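Unsaturated glucuronyl hydrolase (Streptococcus agalactiae, PDB 2ZZR) hydrolyses unsaturated hyaluronate, chondroitin and heparin disaccharides, releasing the unsaturated uronic acid from glycosaminoglycan fragments. Local coordinates at residues F278-W290 with F294-T307. Residues are numbered along the deposited sequence; the frame is centred on the assembly and turned at random.
Sequences FLNRLPEDKVSYW and FTDGSGQPRDTSAT. With SO4 (sulfate ion), chain C; SO4 (sulfate ion), chain D.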
loop_
_atom_site.group_PDB
_atom_site.type_symbol
_atom_site.label_atom_id
_atom_site.label_comp_id
_atom_site.label_asym_id
_atom_site.label_seq_id
_atom_site.Cartn_x
_atom_site.Cartn_y
_atom_site.Cartn_z
ATOM N N PHE A 278 3.554 2.576 15.196
ATOM C CA PHE A 278 2.685 1.482 14.782
ATOM C C PHE A 278 2.940 0.259 15.657
ATOM O O PHE A 278 2.007 -0.289 16.247
ATOM C CB PHE A 278 2.937 1.184 13.295
ATOM C CG PHE A 278 1.947 0.235 12.661
ATOM C CD1 PHE A 278 0.760 0.709 12.104
ATOM C CD2 PHE A 278 2.236 -1.124 12.561
ATOM C CE1 PHE A 278 -0.150 -0.166 11.490
ATOM C CE2 PHE A 278 1.332 -2.007 11.946
ATOM C CZ PHE A 278 0.142 -1.522 11.410
ATOM N N LEU A 279 4.211 -0.140 15.778
ATOM C CA LEU A 279 4.570 -1.328 16.548
ATOM C C LEU A 279 4.082 -1.233 17.990
ATOM O O LEU A 279 3.571 -2.211 18.533
ATOM C CB LEU A 279 6.082 -1.565 16.522
ATOM C CG LEU A 279 6.693 -1.913 15.157
ATOM C CD1 LEU A 279 8.211 -2.050 15.292
ATOM C CD2 LEU A 279 6.071 -3.176 14.552
ATOM N N ASN A 280 4.228 -0.048 18.585
ATOM C CA ASN A 280 3.857 0.177 19.987
ATOM C C ASN A 280 2.356 0.084 20.246
ATOM O O ASN A 280 1.924 -0.079 21.395
ATOM C CB ASN A 280 4.394 1.524 20.472
ATOM C CG ASN A 280 5.886 1.491 20.734
ATOM O OD1 ASN A 280 6.478 0.423 20.858
ATOM N ND2 ASN A 280 6.498 2.662 20.830
ATOM N N ARG A 281 1.573 0.178 19.176
ATOM C CA ARG A 281 0.119 0.145 19.293
ATOM C C ARG A 281 -0.517 -1.135 18.751
ATOM O O ARG A 281 -1.741 -1.238 18.646
ATOM C CB ARG A 281 -0.483 1.406 18.678
ATOM C CG ARG A 281 -0.215 2.636 19.533
ATOM C CD ARG A 281 -0.296 3.934 18.756
ATOM N NE ARG A 281 0.078 5.078 19.597
ATOM C CZ ARG A 281 1.330 5.408 19.923
ATOM N NH1 ARG A 281 2.361 4.693 19.481
ATOM N NH2 ARG A 281 1.554 6.471 20.690
ATOM N N LEU A 282 0.328 -2.118 18.434
ATOM C CA LEU A 282 -0.127 -3.457 18.057
ATOM C C LEU A 282 -0.589 -4.245 19.282
ATOM O O LEU A 282 0.017 -4.131 20.351
ATOM C CB LEU A 282 0.986 -4.238 17.347
ATOM C CG LEU A 282 1.428 -3.754 15.961
ATOM C CD1 LEU A 282 2.554 -4.635 15.452
ATOM C CD2 LEU A 282 0.272 -3.734 14.966
ATOM N N PRO A 283 -1.655 -5.054 19.132
ATOM C CA PRO A 283 -2.129 -5.906 20.228
ATOM C C PRO A 283 -1.301 -7.180 20.382
ATOM O O PRO A 283 -0.276 -7.339 19.713
ATOM C CB PRO A 283 -3.550 -6.259 19.786
ATOM C CG PRO A 283 -3.438 -6.333 18.305
ATOM C CD PRO A 283 -2.493 -5.209 17.927
ATOM N N GLU A 284 -1.757 -8.088 21.248
ATOM C CA GLU A 284 -1.022 -9.312 21.576
ATOM C C GLU A 284 -0.580 -10.137 20.361
ATOM O O GLU A 284 0.556 -10.617 20.326
ATOM C CB GLU A 284 -1.834 -10.178 22.553
ATOM C CG GLU A 284 -1.002 -11.131 23.413
ATOM C CD GLU A 284 -0.532 -12.373 22.668
ATOM O OE1 GLU A 284 -1.259 -12.854 21.767
ATOM O OE2 GLU A 284 0.571 -12.874 22.991
ATOM N N ASP A 285 -1.465 -10.313 19.377
ATOM C CA ASP A 285 -1.137 -11.107 18.188
ATOM C C ASP A 285 -0.427 -10.297 17.087
ATOM O O ASP A 285 -0.217 -10.797 15.984
ATOM C CB ASP A 285 -2.370 -11.863 17.649
ATOM C CG ASP A 285 -3.377 -10.960 16.933
ATOM O OD1 ASP A 285 -3.159 -9.734 16.826
ATOM O OD2 ASP A 285 -4.406 -11.499 16.463
ATOM N N LYS A 286 -0.071 -9.054 17.406
ATOM C CA LYS A 286 0.696 -8.159 16.517
ATOM C C LYS A 286 -0.016 -7.797 15.204
ATOM O O LYS A 286 0.631 -7.430 14.217
ATOM C CB LYS A 286 2.108 -8.713 16.240
ATOM C CG LYS A 286 2.850 -9.272 17.464
ATOM C CD LYS A 286 2.998 -8.255 18.593
ATOM C CE LYS A 286 3.923 -8.779 19.697
ATOM N NZ LYS A 286 3.370 -9.977 20.410
ATOM N N VAL A 287 -1.346 -7.891 15.200
ATOM C CA VAL A 287 -2.139 -7.504 14.035
ATOM C C VAL A 287 -3.009 -6.303 14.393
ATOM O O VAL A 287 -3.885 -6.391 15.249
ATOM C CB VAL A 287 -2.982 -8.685 13.468
ATOM C CG1 VAL A 287 -3.936 -8.203 12.384
ATOM C CG2 VAL A 287 -2.066 -9.773 12.921
ATOM N N SER A 288 -2.746 -5.185 13.725
ATOM C CA SER A 288 -3.389 -3.911 14.021
ATOM C C SER A 288 -4.911 -4.002 14.057
ATOM O O SER A 288 -5.526 -4.585 13.164
ATOM C CB SER A 288 -2.992 -2.878 12.968
ATOM O OG SER A 288 -3.376 -3.316 11.676
ATOM N N TYR A 289 -5.500 -3.424 15.101
ATOM C CA TYR A 289 -6.924 -3.102 15.086
ATOM C C TYR A 289 -7.113 -2.020 14.029
ATOM O O TYR A 289 -6.144 -1.367 13.627
ATOM C CB TYR A 289 -7.395 -2.641 16.475
ATOM C CG TYR A 289 -7.694 -3.793 17.409
ATOM C CD1 TYR A 289 -9.011 -4.209 17.637
ATOM C CD2 TYR A 289 -6.667 -4.484 18.054
ATOM C CE1 TYR A 289 -9.292 -5.276 18.488
ATOM C CE2 TYR A 289 -6.941 -5.560 18.901
ATOM C CZ TYR A 289 -8.260 -5.940 19.122
ATOM O OH TYR A 289 -8.540 -7.001 19.960
ATOM N N TRP A 290 -8.342 -1.839 13.557
ATOM C CA TRP A 290 -8.590 -0.926 12.439
ATOM C C TRP A 290 -8.204 0.515 12.778
ATOM O O TRP A 290 -7.834 1.307 11.904
ATOM C CB TRP A 290 -10.044 -1.032 11.976
ATOM C CG TRP A 290 -11.034 -0.411 12.909
ATOM C CD1 TRP A 290 -11.646 -1.006 13.978
ATOM C CD2 TRP A 290 -11.533 0.927 12.851
ATOM N NE1 TRP A 290 -12.499 -0.113 14.592
ATOM C CE2 TRP A 290 -12.448 1.079 13.917
ATOM C CE3 TRP A 290 -11.301 2.014 11.997
ATOM C CZ2 TRP A 290 -13.122 2.276 14.154
ATOM C CZ3 TRP A 290 -11.967 3.204 12.235
ATOM C CH2 TRP A 290 -12.874 3.323 13.303
ATOM N N PHE A 294 -7.474 1.176 19.620
ATOM C CA PHE A 294 -8.014 -0.077 20.132
ATOM C C PHE A 294 -6.957 -1.161 20.253
ATOM O O PHE A 294 -6.071 -1.288 19.406
ATOM C CB PHE A 294 -9.170 -0.575 19.256
ATOM C CG PHE A 294 -10.278 0.423 19.088
ATOM C CD1 PHE A 294 -10.978 0.901 20.196
ATOM C CD2 PHE A 294 -10.631 0.881 17.823
ATOM C CE1 PHE A 294 -12.002 1.829 20.044
ATOM C CE2 PHE A 294 -11.657 1.807 17.657
ATOM C CZ PHE A 294 -12.348 2.280 18.771
ATOM N N THR A 295 -7.067 -1.941 21.319
ATOM C CA THR A 295 -6.228 -3.110 21.512
ATOM C C THR A 295 -7.096 -4.275 22.013
ATOM O O THR A 295 -8.325 -4.221 21.909
ATOM C CB THR A 295 -5.013 -2.801 22.440
ATOM O OG1 THR A 295 -4.111 -3.917 22.438
ATOM C CG2 THR A 295 -5.467 -2.485 23.873
ATOM N N ASP A 296 -6.460 -5.322 22.528
ATOM C CA ASP A 296 -7.162 -6.504 23.024
ATOM C C ASP A 296 -8.263 -6.144 24.017
ATOM O O ASP A 296 -8.056 -5.326 24.911
ATOM C CB ASP A 296 -6.167 -7.470 23.668
ATOM C CG ASP A 296 -5.092 -7.926 22.698
ATOM O OD1 ASP A 296 -3.919 -7.539 22.891
ATOM O OD2 ASP A 296 -5.428 -8.649 21.737
ATOM N N GLY A 297 -9.436 -6.747 23.836
ATOM C CA GLY A 297 -10.570 -6.515 24.732
ATOM C C GLY A 297 -11.573 -5.478 24.255
ATOM O O GLY A 297 -12.678 -5.385 24.798
ATOM N N SER A 298 -11.197 -4.708 23.234
ATOM C CA SER A 298 -12.032 -3.619 22.723
ATOM C C SER A 298 -13.255 -4.102 21.946
ATOM O O SER A 298 -14.219 -3.353 21.783
ATOM C CB SER A 298 -11.207 -2.678 21.844
ATOM O OG SER A 298 -10.716 -3.363 20.704
ATOM N N GLY A 299 -13.203 -5.340 21.457
ATOM C CA GLY A 299 -14.272 -5.909 20.634
ATOM C C GLY A 299 -14.408 -5.257 19.265
ATOM O O GLY A 299 -15.395 -5.480 18.563
ATOM N N GLN A 300 -13.416 -4.452 18.891
ATOM C CA GLN A 300 -13.395 -3.785 17.590
ATOM C C GLN A 300 -12.758 -4.695 16.541
ATOM O O GLN A 300 -11.963 -5.569 16.888
ATOM C CB GLN A 300 -12.633 -2.462 17.684
ATOM C CG GLN A 300 -13.326 -1.403 18.532
ATOM C CD GLN A 300 -14.464 -0.700 17.810
ATOM O OE1 GLN A 300 -14.564 -0.735 16.582
ATOM N NE2 GLN A 300 -15.328 -0.041 18.582
ATOM N N PRO A 301 -13.115 -4.508 15.255
ATOM C CA PRO A 301 -12.520 -5.378 14.244
ATOM C C PRO A 301 -11.059 -5.019 13.960
ATOM O O PRO A 301 -10.631 -3.888 14.207
ATOM C CB PRO A 301 -13.385 -5.122 13.008
ATOM C CG PRO A 301 -13.902 -3.742 13.185
ATOM C CD PRO A 301 -14.067 -3.544 14.667
ATOM N N ARG A 302 -10.303 -5.988 13.459
ATOM C CA ARG A 302 -8.933 -5.723 13.029
ATOM C C ARG A 302 -8.962 -5.091 11.653
ATOM O O ARG A 302 -9.989 -5.123 10.967
ATOM C CB ARG A 302 -8.122 -7.023 12.963
ATOM C CG ARG A 302 -8.173 -7.893 14.212
ATOM C CD ARG A 302 -7.833 -7.104 15.471
ATOM N NE ARG A 302 -7.808 -7.959 16.652
ATOM C CZ ARG A 302 -6.720 -8.561 17.132
ATOM N NH1 ARG A 302 -5.538 -8.407 16.537
ATOM N NH2 ARG A 302 -6.813 -9.321 18.215
ATOM N N ASP A 303 -7.845 -4.482 11.258
ATOM C CA ASP A 303 -7.617 -4.200 9.854
ATOM C C ASP A 303 -6.318 -4.874 9.441
ATOM O O ASP A 303 -5.240 -4.287 9.554
ATOM C CB ASP A 303 -7.570 -2.707 9.535
ATOM C CG ASP A 303 -7.330 -2.444 8.050
ATOM O OD1 ASP A 303 -6.828 -1.358 7.709
ATOM O OD2 ASP A 303 -7.619 -3.346 7.226
ATOM N N THR A 304 -6.444 -6.105 8.954
ATOM C CA THR A 304 -5.290 -6.895 8.527
ATOM C C THR A 304 -4.560 -6.244 7.354
ATOM O O THR A 304 -3.353 -6.444 7.197
ATOM C CB THR A 304 -5.693 -8.323 8.138
ATOM O OG1 THR A 304 -6.766 -8.273 7.191
ATOM C CG2 THR A 304 -6.137 -9.110 9.363
ATOM N N SER A 305 -5.274 -5.467 6.535
ATOM C CA SER A 305 -4.637 -4.832 5.370
ATOM C C SER A 305 -3.567 -3.827 5.796
ATOM O O SER A 305 -2.572 -3.655 5.101
ATOM C CB SER A 305 -5.655 -4.184 4.420
ATOM O OG SER A 305 -6.198 -2.978 4.941
ATOM N N ALA A 306 -3.779 -3.180 6.943
ATOM C CA ALA A 306 -2.801 -2.235 7.490
ATOM C C ALA A 306 -1.537 -2.981 7.897
ATOM O O ALA A 306 -0.422 -2.527 7.643
ATOM C CB ALA A 306 -3.388 -1.492 8.683
ATOM N N THR A 307 -1.723 -4.145 8.514
ATOM C CA THR A 307 -0.606 -4.960 8.973
ATOM C C THR A 307 0.166 -5.564 7.783
ATOM O O THR A 307 1.405 -5.545 7.777
ATOM C CB THR A 307 -1.086 -6.014 10.005
ATOM O OG1 THR A 307 -1.573 -5.325 11.168
ATOM C CG2 THR A 307 0.057 -6.933 10.434
HETATM S S SO4 C . -11.351 -8.485 21.206
HETATM O O1 SO4 C . -10.248 -8.878 22.074
HETATM O O2 SO4 C . -11.120 -7.147 20.675
HETATM O O3 SO4 C . -11.481 -9.423 20.099
HETATM O O4 SO4 C . -12.591 -8.473 21.978
HETATM S S SO4 D . 2.588 -8.464 23.840
HETATM O O1 SO4 D . 3.689 -7.809 24.544
HETATM O O2 SO4 D . 2.542 -8.023 22.450
HETATM O O3 SO4 D . 2.778 -9.913 23.871
HETATM O O4 SO4 D . 1.325 -8.109 24.483
HETATM O O HOH W 1 -4.189 -2.029 17.506
HETATM O O HOH W 2 -4.286 -9.977 19.867
HETATM O O HOH W 3 -7.873 -9.879 21.401
HETATM O O HOH W 4 -7.243 0.838 9.214
#
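The ring of Tyr289 fills a hollow that residues 294-302 fold around it, in the loop joining helix 265-280 to helix 304-318 of this alpha-barrel, family 88 glycoside hydrolase. Thr295 O lies over one face; on the other, CD of Arg302 sits 3.6 Å from the ring centroid in a CH-pi contact, only 1° off the normal. Farther along, the guanidinium lies flat on the ring, planes at 21°. The Arg302 chain heads away from 278-290, CB still touching Ser288 O, then bends at chi2 (-52°), bringing its end over Tyr289. There NH1 donates to Asp285 OD1 at 2.7 Å, a salt bridge near the guanidinium plane. Val287 N reaches the same oxygen from the opposite carboxylate face, making an Asx turn, while Tyr346 holds OD2. Gln300 O meets the tyrosine's rim, and its OH bonds to O2 of the chain C sulfate, probably from the crystallisation liquor.

A single beta bridge joins Tyr289 to Arg302. Beside it the indole packs CD1 against Pro301 CD, and a straight bond from Trp290 NE1 to Gln300 OE1 (2.9 Å) fixes it; Gln300 CG fills the centre of one Phe294 face. Asp303 sits at the N-cap of helix 304-318, its OD2 taking Ser305 OG and, weakly, Ser305 N. Its OD1 pairs with Arg246, a probable substrate-binding residue, so this end probably borders the substrate pocket. Ser288 OG fits against Ala306 CB and shares a 2.7 Å hydrogen bond with Thr307 OG1. Shortly after helix 265-280, Pro283 CB rests 3.4 Å from Asp296 OD1, whose syn lone pair takes the N-H of Glu284.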